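Local coordinates for putative uncharacterized protein (Mycobacterium tuberculosis, PDB 2Z99), which probably serves in chromosome segregation and condensation during cell division, as a winged-helix subunit of the SMC-ScpA-ScpB complex, at residues E21-A33 with D66-T78. Numbering follows the deposited sequence.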
loop_
_atom_site.group_PDB
_atom_site.type_symbol
_atom_site.label_atom_id
_atom_site.label_comp_id
_atom_site.label_asym_id
_atom_site.label_seq_id
_atom_site.Cartn_x
_atom_site.Cartn_y
_atom_site.Cartn_z
ATOM N N GLU A 21 4.145 14.039 2.501
ATOM C CA GLU A 21 3.621 12.989 3.364
ATOM C C GLU A 21 2.474 12.300 2.622
ATOM O O GLU A 21 2.388 11.085 2.585
ATOM C CB GLU A 21 3.090 13.565 4.693
ATOM C CG GLU A 21 4.154 14.126 5.636
ATOM C CD GLU A 21 3.571 14.620 6.953
ATOM O OE1 GLU A 21 2.570 15.370 6.931
ATOM O OE2 GLU A 21 4.121 14.258 8.012
ATOM N N ALA A 22 1.590 13.095 2.038
ATOM C CA ALA A 22 0.460 12.559 1.305
ATOM C C ALA A 22 0.945 11.655 0.175
ATOM O O ALA A 22 0.421 10.557 -0.004
ATOM C CB ALA A 22 -0.379 13.689 0.745
ATOM N N LEU A 23 1.958 12.108 -0.561
ATOM C CA LEU A 23 2.495 11.364 -1.693
ATOM C C LEU A 23 3.224 10.098 -1.290
ATOM O O LEU A 23 3.016 9.041 -1.889
ATOM C CB LEU A 23 3.417 12.263 -2.538
ATOM C CG LEU A 23 2.806 13.592 -3.012
ATOM C CD1 LEU A 23 3.834 14.404 -3.787
ATOM C CD2 LEU A 23 1.583 13.327 -3.869
ATOM N N LEU A 24 4.074 10.188 -0.278
ATOM C CA LEU A 24 4.806 9.017 0.173
ATOM C C LEU A 24 3.855 7.943 0.688
ATOM O O LEU A 24 4.249 6.787 0.863
ATOM C CB LEU A 24 5.769 9.388 1.297
ATOM C CG LEU A 24 7.022 10.175 0.927
ATOM C CD1 LEU A 24 7.752 10.576 2.205
ATOM C CD2 LEU A 24 7.908 9.321 0.023
ATOM N N LEU A 25 2.606 8.329 0.931
ATOM C CA LEU A 25 1.618 7.394 1.458
ATOM C C LEU A 25 0.979 6.516 0.392
ATOM O O LEU A 25 0.886 5.303 0.565
ATOM C CB LEU A 25 0.509 8.156 2.211
ATOM C CG LEU A 25 -0.583 7.306 2.880
ATOM C CD1 LEU A 25 -0.035 6.678 4.158
ATOM C CD2 LEU A 25 -1.807 8.161 3.197
ATOM N N VAL A 26 0.564 7.128 -0.714
ATOM C CA VAL A 26 -0.107 6.416 -1.801
ATOM C C VAL A 26 0.728 5.518 -2.726
ATOM O O VAL A 26 0.167 4.718 -3.478
ATOM C CB VAL A 26 -0.882 7.391 -2.704
ATOM C CG1 VAL A 26 -2.016 6.658 -3.361
ATOM C CG2 VAL A 26 -1.424 8.540 -1.906
ATOM N N ILE A 27 2.049 5.632 -2.680
ATOM C CA ILE A 27 2.889 4.825 -3.563
ATOM C C ILE A 27 3.071 3.387 -3.094
ATOM O O ILE A 27 3.163 3.120 -1.893
ATOM C CB ILE A 27 4.282 5.450 -3.734
ATOM C CG1 ILE A 27 5.002 5.479 -2.389
ATOM C CG2 ILE A 27 4.149 6.830 -4.347
ATOM C CD1 ILE A 27 6.403 5.982 -2.447
ATOM N N ASP A 28 3.139 2.463 -4.048
ATOM C CA ASP A 28 3.318 1.050 -3.735
ATOM C C ASP A 28 4.721 0.591 -4.136
ATOM O O ASP A 28 5.050 -0.596 -4.056
ATOM C CB ASP A 28 2.265 0.217 -4.472
ATOM C CG ASP A 28 1.852 -1.027 -3.696
ATOM O OD1 ASP A 28 1.441 -0.901 -2.514
ATOM O OD2 ASP A 28 1.929 -2.132 -4.272
ATOM N N THR A 29 5.543 1.541 -4.565
ATOM C CA THR A 29 6.919 1.266 -4.980
ATOM C C THR A 29 7.693 2.549 -4.736
ATOM O O THR A 29 7.109 3.619 -4.695
ATOM C CB THR A 29 7.021 0.927 -6.506
ATOM O OG1 THR A 29 6.905 2.127 -7.285
ATOM C CG2 THR A 29 5.918 -0.021 -6.920
ATOM N N PRO A 30 9.016 2.462 -4.570
ATOM C CA PRO A 30 9.778 3.689 -4.340
ATOM C C PRO A 30 9.502 4.728 -5.417
ATOM O O PRO A 30 9.247 4.383 -6.575
ATOM C CB PRO A 30 11.222 3.211 -4.382
ATOM C CG PRO A 30 11.131 1.827 -3.829
ATOM C CD PRO A 30 9.881 1.273 -4.479
ATOM N N VAL A 31 9.516 5.997 -5.016
ATOM C CA VAL A 31 9.337 7.108 -5.941
ATOM C C VAL A 31 10.675 7.815 -5.973
ATOM O O VAL A 31 11.510 7.641 -5.076
ATOM C CB VAL A 31 8.294 8.149 -5.480
ATOM C CG1 VAL A 31 6.929 7.755 -5.947
ATOM C CG2 VAL A 31 8.331 8.298 -3.971
ATOM N N THR A 32 10.884 8.619 -6.999
ATOM C CA THR A 32 12.136 9.331 -7.124
ATOM C C THR A 32 11.957 10.773 -6.676
ATOM O O THR A 32 10.857 11.325 -6.744
ATOM C CB THR A 32 12.628 9.298 -8.582
ATOM O OG1 THR A 32 13.900 9.944 -8.668
ATOM C CG2 THR A 32 11.645 10.010 -9.500
ATOM N N ALA A 33 13.039 11.376 -6.200
ATOM C CA ALA A 33 12.995 12.764 -5.774
ATOM C C ALA A 33 12.453 13.590 -6.942
ATOM O O ALA A 33 11.629 14.494 -6.754
ATOM C CB ALA A 33 14.380 13.228 -5.398
ATOM N N ASP A 66 9.781 4.458 8.864
ATOM C CA ASP A 66 11.154 4.807 8.522
ATOM C C ASP A 66 11.251 5.109 7.035
ATOM O O ASP A 66 11.111 4.210 6.199
ATOM C CB ASP A 66 12.104 3.663 8.858
ATOM C CG ASP A 66 13.550 4.027 8.608
ATOM O OD1 ASP A 66 13.795 5.159 8.158
ATOM O OD2 ASP A 66 14.445 3.197 8.864
ATOM N N LEU A 67 11.486 6.382 6.718
ATOM C CA LEU A 67 11.608 6.838 5.343
ATOM C C LEU A 67 13.028 6.537 4.892
ATOM O O LEU A 67 13.982 7.118 5.403
ATOM C CB LEU A 67 11.320 8.340 5.269
ATOM C CG LEU A 67 11.314 9.050 3.912
ATOM C CD1 LEU A 67 10.288 8.440 2.953
ATOM C CD2 LEU A 67 11.000 10.513 4.150
ATOM N N ARG A 68 13.168 5.605 3.955
ATOM C CA ARG A 68 14.481 5.231 3.462
ATOM C C ARG A 68 14.632 5.464 1.969
ATOM O O ARG A 68 13.656 5.426 1.218
ATOM C CB ARG A 68 14.781 3.768 3.786
ATOM C CG ARG A 68 15.395 3.551 5.152
ATOM C CD ARG A 68 16.174 2.248 5.205
ATOM N NE ARG A 68 15.318 1.077 5.040
ATOM C CZ ARG A 68 14.354 0.734 5.891
ATOM N NH1 ARG A 68 14.130 1.483 6.964
ATOM N NH2 ARG A 68 13.618 -0.357 5.678
ATOM N N HIS A 69 15.867 5.715 1.550
ATOM C CA HIS A 69 16.160 5.956 0.140
ATOM C C HIS A 69 16.884 4.763 -0.452
ATOM O O HIS A 69 17.851 4.260 0.129
ATOM C CB HIS A 69 17.031 7.201 -0.032
ATOM C CG HIS A 69 17.348 7.518 -1.459
ATOM N ND1 HIS A 69 18.638 7.573 -1.939
ATOM C CD2 HIS A 69 16.543 7.811 -2.508
ATOM C CE1 HIS A 69 18.613 7.889 -3.221
ATOM N NE2 HIS A 69 17.354 8.040 -3.591
ATOM N N THR A 70 16.405 4.324 -1.611
ATOM C CA THR A 70 16.983 3.182 -2.310
ATOM C C THR A 70 17.213 3.572 -3.774
ATOM O O THR A 70 16.702 4.598 -4.231
ATOM C CB THR A 70 16.029 1.970 -2.242
ATOM O OG1 THR A 70 16.713 0.795 -2.688
ATOM C CG2 THR A 70 14.809 2.204 -3.127
ATOM N N SER A 71 17.976 2.764 -4.510
ATOM C CA SER A 71 18.239 3.074 -5.913
ATOM C C SER A 71 16.934 3.343 -6.669
ATOM O O SER A 71 16.906 4.116 -7.619
ATOM C CB SER A 71 19.017 1.934 -6.585
ATOM O OG SER A 71 18.247 0.748 -6.660
ATOM N N GLU A 72 15.852 2.706 -6.241
ATOM C CA GLU A 72 14.557 2.895 -6.878
ATOM C C GLU A 72 13.915 4.212 -6.436
ATOM O O GLU A 72 12.867 4.604 -6.958
ATOM C CB GLU A 72 13.608 1.754 -6.510
ATOM C CG GLU A 72 13.879 0.411 -7.163
ATOM C CD GLU A 72 12.949 -0.668 -6.626
ATOM O OE1 GLU A 72 13.202 -1.155 -5.502
ATOM O OE2 GLU A 72 11.959 -1.011 -7.310
ATOM N N GLY A 73 14.530 4.879 -5.463
ATOM C CA GLY A 73 13.987 6.134 -4.962
ATOM C C GLY A 73 13.692 6.158 -3.465
ATOM O O GLY A 73 14.376 5.491 -2.681
ATOM N N TRP A 74 12.673 6.925 -3.070
ATOM C CA TRP A 74 12.290 7.053 -1.662
ATOM C C TRP A 74 10.987 6.322 -1.359
ATOM O O TRP A 74 10.072 6.289 -2.190
ATOM C CB TRP A 74 12.109 8.524 -1.268
ATOM C CG TRP A 74 13.363 9.332 -1.175
ATOM C CD1 TRP A 74 13.995 9.990 -2.196
ATOM C CD2 TRP A 74 14.146 9.573 0.004
ATOM N NE1 TRP A 74 15.125 10.626 -1.722
ATOM C CE2 TRP A 74 15.239 10.386 -0.377
ATOM C CE3 TRP A 74 14.030 9.183 1.342
ATOM C CZ2 TRP A 74 16.205 10.816 0.531
ATOM C CZ3 TRP A 74 15.002 9.613 2.251
ATOM C CH2 TRP A 74 16.070 10.421 1.838
ATOM N N ARG A 75 10.888 5.778 -0.147
ATOM C CA ARG A 75 9.697 5.041 0.254
ATOM C C ARG A 75 9.605 4.902 1.772
ATOM O O ARG A 75 10.618 4.801 2.448
ATOM C CB ARG A 75 9.742 3.654 -0.396
ATOM C CG ARG A 75 8.558 2.745 -0.129
ATOM C CD ARG A 75 8.797 1.368 -0.771
ATOM N NE ARG A 75 7.558 0.600 -0.876
ATOM C CZ ARG A 75 7.439 -0.604 -1.436
ATOM N NH1 ARG A 75 8.492 -1.234 -1.966
ATOM N NH2 ARG A 75 6.241 -1.178 -1.476
ATOM N N MET A 76 8.387 4.910 2.306
ATOM C CA MET A 76 8.199 4.734 3.745
ATOM C C MET A 76 8.206 3.244 4.089
ATOM O O MET A 76 7.423 2.470 3.534
ATOM C CB MET A 76 6.869 5.330 4.198
ATOM C CG MET A 76 6.773 6.816 4.013
ATOM S SD MET A 76 5.507 7.531 5.016
ATOM C CE MET A 76 4.130 7.416 3.917
ATOM N N TYR A 77 9.091 2.848 4.998
ATOM C CA TYR A 77 9.200 1.462 5.434
ATOM C C TYR A 77 8.861 1.325 6.919
ATOM O O TYR A 77 8.775 2.308 7.657
ATOM C CB TYR A 77 10.631 0.937 5.246
ATOM C CG TYR A 77 11.112 0.893 3.818
ATOM C CD1 TYR A 77 11.168 2.051 3.048
ATOM C CD2 TYR A 77 11.479 -0.316 3.223
ATOM C CE1 TYR A 77 11.571 2.015 1.717
ATOM C CE2 TYR A 77 11.886 -0.367 1.887
ATOM C CZ TYR A 77 11.927 0.802 1.139
ATOM O OH TYR A 77 12.296 0.763 -0.186
ATOM N N THR A 78 8.669 0.082 7.347
ATOM C CA THR A 78 8.412 -0.230 8.743
ATOM C C THR A 78 9.792 -0.247 9.408
ATOM O O THR A 78 10.721 -0.885 8.903
ATOM C CB THR A 78 7.758 -1.604 8.869
ATOM O OG1 THR A 78 6.339 -1.439 8.966
ATOM C CG2 THR A 78 8.306 -2.361 10.077
HETATM O O HOH W 1 6.067 5.059 0.877
#
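The carbonyl oxygen of W74 receives the backbone N-H of V31 (V31 N to W74 O 2.9 Å, N-H...O angle 170°), and the CA-H of P30 leans on the same oxygen, with P30 CA 3.4 Å from W74 O. W74 N returns a bond to V31 O, modelled too short for its length to carry weight. Together the two form a single antiparallel bridge, a hydrogen-bonded pair, by which the segment leading into helix 33-40 lies along strand 73-78. Two residues further along the strand, at M76, one water joins helix 13-26 to it: it donates to L24 O and accepts from M76 N, 2.7 Å from it.

The P30 ring sits over the hairpin turn. Its CB meets E72 CB at 3.5 Å, its CG faces T70 CG2, and its CD lies beside the R75 chain. R75 is extended, with CG anti to the backbone N (chi1 -178°), which carries its guanidinium past the proline until T29 CA stands over the centre of one guanidinium face, 4.0 Å above its plane. On the helix side, L24 and L67 cross at about a right angle, their CD1 atoms 3.4 Å apart, tighter than usual. The bend of M76 at chi3 (-90°) turns CE toward L24 CB, 3.7 Å away. L51 of helix 44-60 touches both L24 and W74, placing this packing between helix and wing of the N-terminal winged-helix domain. The bridge and one water thus pair the backbone polar atoms of V31, W74, L24 and M76, while apolar side chains join the hairpin to helix 13-26.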